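Local coordinates for peptidoglycan recognition protein 3 (Branchiostoma belcheri tsingtauense, PDB 4Z8I), which probably cleaves the amide bond between N-acetylmuramic acid and L-alanine in bacterial peptidoglycan as a zinc-dependent amidase that also carries a chitin-binding domain, at residues V90-S95 and A209-L214; N129-N134 and C162-F167. All blocks are in the same frame, centred on the assembly; numbering follows the deposited sequence.

Interaction 1 (V90-S95 and A209-L214); sequences VVIHHS and ACPGNL. With ZN (zinc ion), chain B.
With chi1 at -165°, C210 swings its sulfur to the side of its own carbonyl carbon, far from the main-chain nitrogen, while H93 turns its imidazole to lie beside its own backbone N (chi1 -69°); between them the two torsions bring sulfur and ring nitrogen to one zinc ion. ND1 of H93 binds the zinc at 2.0 Å and SG of C210 at 2.3 Å. A water and H202 complete the four ligands. The far nitrogen of the H93 ring, NE2, is hydrogen-bonded to H150 ND1, a second-shell contact that helps fix the rotation of the imidazole. SG does double duty: besides the metal it accepts a nearly straight hydrogen bond from the backbone N of H94, 3.1 Å from N to SG with 165° at the hydrogen. Gripped twice, by zinc and by the N-H, the sulfur is fixed in position. This His-His-Cys zinc site is that of the amidase-type peptidoglycan recognition proteins, with H93 near the end of strand 87-94, an inner strand of the mixed sheet, and C210 in the loop ahead of helix 213-218. H94 faces the other way from H93, over that loop. G212 N sits 3.8 Å above the centre of its imidazole, and the CA of G212 makes a CH-pi contact with the same face, whereas C210 SG comes in at the ring edge, 3.4 Å from CD2. Replacing H94 with an alanine would probably leave the P211-G212 backbone without the flat ring it packs on and open a gap beside the cysteine. P211 follows a cis peptide bond and lays its CB 3.6 Å from the carbonyl O of I92 and 4.3 Å from I92 CG2.

Interaction 2 (N129-N134 and C162-F167); sequences NFLVGN and CFMGDF
V132 and F163 run alongside each other off one face of the sheet, with V132 CG1 4.0 Å from CD2 of the phenylalanine. Helix 174-190 packs against both. On the face bearing L131 and C162, L131 meets M164 at about a right angle, its CD2 branch set 4.0 Å from M164 CG. The methionine chain bends at chi3 (-64°), which carries its methyl CE back to within 3.8 Å of the CA of G133. Helix 103-120 closes over L131 and M164. Farther along, N134 and F167 pass in opposite senses, OD1 of N134 lying 4.0 Å from CZ of F167 with the amide and ring planes 41° apart. Between the two faces the backbones run parallel, the pairing of neighbouring strands in the central sheet of the amidase fold. C162 N donates to F130 O, V132 N returns a bond to C162 O, and M164 N reaches V132 O at 2.7 Å. The main-chain bonds thus set the register and satisfy buried polar groups, while the side chains contribute almost purely apolar contacts to the layers between sheet and helices.

In the fold
Both contacts are buried and meet on the same mixed sheet, where strand 158-163 borders the metal-bearing strand 87-94; H93 O and F163 N, 2.9 Å apart, probably share a hydrogen bond across that seam. Interaction 2 joins two strands between helices, so its chemistry is regular backbone pairing plus hydrocarbon. Interaction 1 ties a strand end to a loop and is held by metal, sulfur and imidazole, with just one hydrogen bond between its segments. Their centres are about 9 Å apart, and the C162 side chain lies about 7 Å from the zinc. The loop end of segment 162-167 packs D166 on the H94 ring and gives H94 ND1 a weak hydrogen bond from F167 N.

Interaction 1 (V90-S95 and A209-L214)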
loop_
_atom_site.group_PDB
_atom_site.type_symbol
_atom_site.label_atom_id
_atom_site.label_comp_id
_atom_site.label_asym_id
_atom_site.label_seq_id
_atom_site.Cartn_x
_atom_site.Cartn_y
_atom_site.Cartn_z
ATOM N N VAL A 90 8.581 -6.631 1.683
ATOM C CA VAL A 90 7.161 -6.560 1.339
ATOM C C VAL A 90 6.843 -7.551 0.225
ATOM O O VAL A 90 7.493 -7.541 -0.825
ATOM C CB VAL A 90 6.768 -5.146 0.870
ATOM C CG1 VAL A 90 5.282 -5.077 0.571
ATOM C CG2 VAL A 90 7.138 -4.119 1.919
ATOM N N VAL A 91 5.851 -8.409 0.456
ATOM C CA VAL A 91 5.463 -9.419 -0.526
ATOM C C VAL A 91 4.107 -9.072 -1.130
ATOM O O VAL A 91 3.152 -8.779 -0.406
ATOM C CB VAL A 91 5.416 -10.828 0.101
ATOM C CG1 VAL A 91 5.125 -11.874 -0.954
ATOM C CG2 VAL A 91 6.731 -11.138 0.788
ATOM N N ILE A 92 4.027 -9.097 -2.458
ATOM C CA ILE A 92 2.801 -8.732 -3.157
ATOM C C ILE A 92 2.039 -9.972 -3.625
ATOM O O ILE A 92 2.620 -10.882 -4.223
ATOM C CB ILE A 92 3.097 -7.817 -4.359
ATOM C CG1 ILE A 92 3.811 -6.547 -3.894
ATOM C CG2 ILE A 92 1.814 -7.466 -5.101
ATOM C CD1 ILE A 92 2.982 -5.688 -2.958
ATOM N N HIS A 93 0.738 -9.998 -3.351
ATOM C CA HIS A 93 -0.098 -11.143 -3.687
ATOM C C HIS A 93 -1.255 -10.736 -4.585
ATOM O O HIS A 93 -1.614 -9.560 -4.646
ATOM C CB HIS A 93 -0.662 -11.773 -2.412
ATOM C CG HIS A 93 0.365 -12.458 -1.568
ATOM N ND1 HIS A 93 0.669 -13.794 -1.707
ATOM C CD2 HIS A 93 1.155 -11.994 -0.571
ATOM C CE1 HIS A 93 1.604 -14.124 -0.836
ATOM N NE2 HIS A 93 1.917 -13.049 -0.135
ATOM N N HIS A 94 -1.833 -11.706 -5.289
ATOM C CA HIS A 94 -3.134 -11.497 -5.917
ATOM C C HIS A 94 -4.139 -12.500 -5.358
ATOM O O HIS A 94 -3.762 -13.568 -4.877
ATOM C CB HIS A 94 -3.064 -11.515 -7.456
ATOM C CG HIS A 94 -3.010 -12.884 -8.064
ATOM N ND1 HIS A 94 -3.485 -13.147 -9.334
ATOM C CD2 HIS A 94 -2.522 -14.058 -7.597
ATOM C CE1 HIS A 94 -3.304 -14.424 -9.614
ATOM N NE2 HIS A 94 -2.723 -15.001 -8.577
ATOM N N SER A 95 -5.415 -12.138 -5.390
ATOM C CA SER A 95 -6.459 -12.991 -4.840
ATOM C C SER A 95 -6.657 -14.237 -5.698
ATOM O O SER A 95 -7.140 -15.259 -5.208
ATOM C CB SER A 95 -7.774 -12.215 -4.740
ATOM O OG SER A 95 -8.857 -13.068 -4.429
ATOM N N ALA A 209 1.982 -18.843 -9.151
ATOM C CA ALA A 209 1.903 -17.881 -10.240
ATOM C C ALA A 209 1.538 -16.514 -9.665
ATOM O O ALA A 209 1.486 -15.517 -10.383
ATOM C CB ALA A 209 0.883 -18.323 -11.272
ATOM N N CYS A 210 1.279 -16.485 -8.361
ATOM C CA CYS A 210 0.992 -15.246 -7.644
ATOM C C CYS A 210 2.192 -14.315 -7.764
ATOM O O CYS A 210 3.333 -14.760 -7.644
ATOM C CB CYS A 210 0.715 -15.563 -6.171
ATOM S SG CYS A 210 -0.069 -14.257 -5.216
ATOM N N PRO A 211 1.949 -13.013 -7.978
ATOM C CA PRO A 211 0.651 -12.334 -7.994
ATOM C C PRO A 211 0.066 -12.177 -9.392
ATOM O O PRO A 211 -0.586 -11.167 -9.655
ATOM C CB PRO A 211 1.007 -10.953 -7.454
ATOM C CG PRO A 211 2.363 -10.704 -8.026
ATOM C CD PRO A 211 3.057 -12.049 -8.098
ATOM N N GLY A 212 0.290 -13.148 -10.272
ATOM C CA GLY A 212 -0.174 -13.037 -11.644
ATOM C C GLY A 212 0.836 -12.324 -12.523
ATOM O O GLY A 212 1.530 -11.420 -12.062
ATOM N N ASN A 213 0.910 -12.724 -13.790
ATOM C CA ASN A 213 1.907 -12.195 -14.722
ATOM C C ASN A 213 1.972 -10.671 -14.854
ATOM O O ASN A 213 3.030 -10.078 -14.662
ATOM C CB ASN A 213 1.731 -12.821 -16.112
ATOM C CG ASN A 213 2.222 -14.255 -16.177
ATOM O OD1 ASN A 213 3.109 -14.658 -15.427
ATOM N ND2 ASN A 213 1.651 -15.031 -17.089
ATOM N N LEU A 214 0.849 -10.042 -15.191
ATOM C CA LEU A 214 0.837 -8.604 -15.478
ATOM C C LEU A 214 1.104 -7.723 -14.253
ATOM O O LEU A 214 1.839 -6.734 -14.338
ATOM C CB LEU A 214 -0.470 -8.195 -16.164
ATOM C CG LEU A 214 -0.712 -8.766 -17.564
ATOM C CD1 LEU A 214 -1.719 -7.924 -18.325
ATOM C CD2 LEU A 214 0.585 -8.856 -18.336
HETATM ZN ZN ZN B . 0.427 -15.125 -3.186
HETATM O O HOH W 1 -0.928 -16.102 -2.172
#

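Interaction 2 (N129-N134 and C162-F167)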
loop_
_atom_site.group_PDB
_atom_site.type_symbol
_atom_site.label_atom_id
_atom_site.label_comp_id
_atom_site.label_asym_id
_atom_site.label_seq_id
_atom_site.Cartn_x
_atom_site.Cartn_y
_atom_site.Cartn_z
ATOM N N ASN A 129 -1.760 -9.329 5.581
ATOM C CA ASN A 129 -1.735 -8.187 6.482
ATOM C C ASN A 129 -2.667 -7.094 5.978
ATOM O O ASN A 129 -3.331 -6.417 6.763
ATOM C CB ASN A 129 -0.314 -7.635 6.617
ATOM C CG ASN A 129 0.645 -8.635 7.227
ATOM O OD1 ASN A 129 1.330 -9.370 6.515
ATOM N ND2 ASN A 129 0.699 -8.669 8.556
ATOM N N PHE A 130 -2.710 -6.925 4.661
ATOM C CA PHE A 130 -3.587 -5.935 4.049
ATOM C C PHE A 130 -4.100 -6.422 2.703
ATOM O O PHE A 130 -3.446 -7.220 2.027
ATOM C CB PHE A 130 -2.860 -4.604 3.863
ATOM C CG PHE A 130 -2.451 -3.948 5.147
ATOM C CD1 PHE A 130 -3.356 -3.182 5.867
ATOM C CD2 PHE A 130 -1.158 -4.086 5.630
ATOM C CE1 PHE A 130 -2.981 -2.572 7.049
ATOM C CE2 PHE A 130 -0.776 -3.478 6.813
ATOM C CZ PHE A 130 -1.688 -2.722 7.523
ATOM N N LEU A 131 -5.277 -5.941 2.317
ATOM C CA LEU A 131 -5.806 -6.230 0.992
ATOM C C LEU A 131 -6.063 -4.929 0.245
ATOM O O LEU A 131 -6.129 -3.864 0.845
ATOM C CB LEU A 131 -7.074 -7.086 1.068
ATOM C CG LEU A 131 -6.898 -8.481 1.682
ATOM C CD1 LEU A 131 -7.154 -8.448 3.177
ATOM C CD2 LEU A 131 -7.790 -9.519 1.012
ATOM N N VAL A 132 -6.173 -5.017 -1.074
ATOM C CA VAL A 132 -6.410 -3.847 -1.907
ATOM C C VAL A 132 -7.427 -4.221 -2.970
ATOM O O VAL A 132 -7.282 -5.251 -3.632
ATOM C CB VAL A 132 -5.111 -3.364 -2.590
ATOM C CG1 VAL A 132 -5.415 -2.296 -3.619
ATOM C CG2 VAL A 132 -4.127 -2.833 -1.558
ATOM N N GLY A 133 -8.465 -3.406 -3.116
ATOM C CA GLY A 133 -9.485 -3.656 -4.117
ATOM C C GLY A 133 -9.394 -2.673 -5.267
ATOM O O GLY A 133 -8.756 -1.626 -5.150
ATOM N N ASN A 134 -10.037 -3.005 -6.383
ATOM C CA ASN A 134 -10.060 -2.120 -7.540
ATOM C C ASN A 134 -10.851 -0.848 -7.261
ATOM O O ASN A 134 -10.864 0.075 -8.076
ATOM C CB ASN A 134 -10.619 -2.847 -8.768
ATOM C CG ASN A 134 -9.552 -3.612 -9.535
ATOM O OD1 ASN A 134 -8.399 -3.689 -9.111
ATOM N ND2 ASN A 134 -9.937 -4.181 -10.672
ATOM N N CYS A 162 -2.309 -8.139 -0.500
ATOM C CA CYS A 162 -2.981 -8.894 -1.552
ATOM C C CYS A 162 -3.969 -8.043 -2.334
ATOM O O CYS A 162 -4.914 -7.504 -1.768
ATOM C CB CYS A 162 -3.700 -10.107 -0.961
ATOM S SG CYS A 162 -4.618 -11.068 -2.175
ATOM N N PHE A 163 -3.746 -7.925 -3.639
ATOM C CA PHE A 163 -4.713 -7.276 -4.513
ATOM C C PHE A 163 -5.858 -8.248 -4.737
ATOM O O PHE A 163 -5.628 -9.434 -4.969
ATOM C CB PHE A 163 -4.074 -6.915 -5.854
ATOM C CG PHE A 163 -3.098 -5.778 -5.777
ATOM C CD1 PHE A 163 -1.840 -5.961 -5.222
ATOM C CD2 PHE A 163 -3.431 -4.530 -6.279
ATOM C CE1 PHE A 163 -0.940 -4.918 -5.157
ATOM C CE2 PHE A 163 -2.534 -3.483 -6.217
ATOM C CZ PHE A 163 -1.288 -3.678 -5.659
ATOM N N MET A 164 -7.089 -7.758 -4.659
ATOM C CA MET A 164 -8.243 -8.622 -4.880
ATOM C C MET A 164 -8.626 -8.700 -6.355
ATOM O O MET A 164 -9.149 -7.744 -6.931
ATOM C CB MET A 164 -9.427 -8.195 -4.015
ATOM C CG MET A 164 -9.211 -8.502 -2.545
ATOM S SD MET A 164 -10.631 -8.114 -1.519
ATOM C CE MET A 164 -10.706 -6.334 -1.718
ATOM N N GLY A 165 -8.350 -9.854 -6.954
ATOM C CA GLY A 165 -8.626 -10.095 -8.358
ATOM C C GLY A 165 -7.632 -11.081 -8.939
ATOM O O GLY A 165 -6.742 -11.565 -8.234
ATOM N N ASP A 166 -7.787 -11.390 -10.222
ATOM C CA ASP A 166 -6.840 -12.245 -10.926
ATOM C C ASP A 166 -6.110 -11.399 -11.956
ATOM O O ASP A 166 -6.727 -10.859 -12.875
ATOM C CB ASP A 166 -7.564 -13.402 -11.617
ATOM C CG ASP A 166 -6.614 -14.486 -12.098
ATOM O OD1 ASP A 166 -5.384 -14.263 -12.085
ATOM O OD2 ASP A 166 -7.097 -15.565 -12.498
ATOM N N PHE A 167 -4.795 -11.285 -11.805
ATOM C CA PHE A 167 -4.030 -10.373 -12.643
ATOM C C PHE A 167 -2.953 -11.078 -13.454
ATOM O O PHE A 167 -1.815 -10.618 -13.548
ATOM C CB PHE A 167 -3.469 -9.232 -11.793
ATOM C CG PHE A 167 -4.528 -8.504 -11.018
ATOM C CD1 PHE A 167 -5.462 -7.717 -11.676
ATOM C CD2 PHE A 167 -4.617 -8.635 -9.643
ATOM C CE1 PHE A 167 -6.449 -7.061 -10.976
ATOM C CE2 PHE A 167 -5.603 -7.982 -8.937
ATOM C CZ PHE A 167 -6.520 -7.192 -9.605
#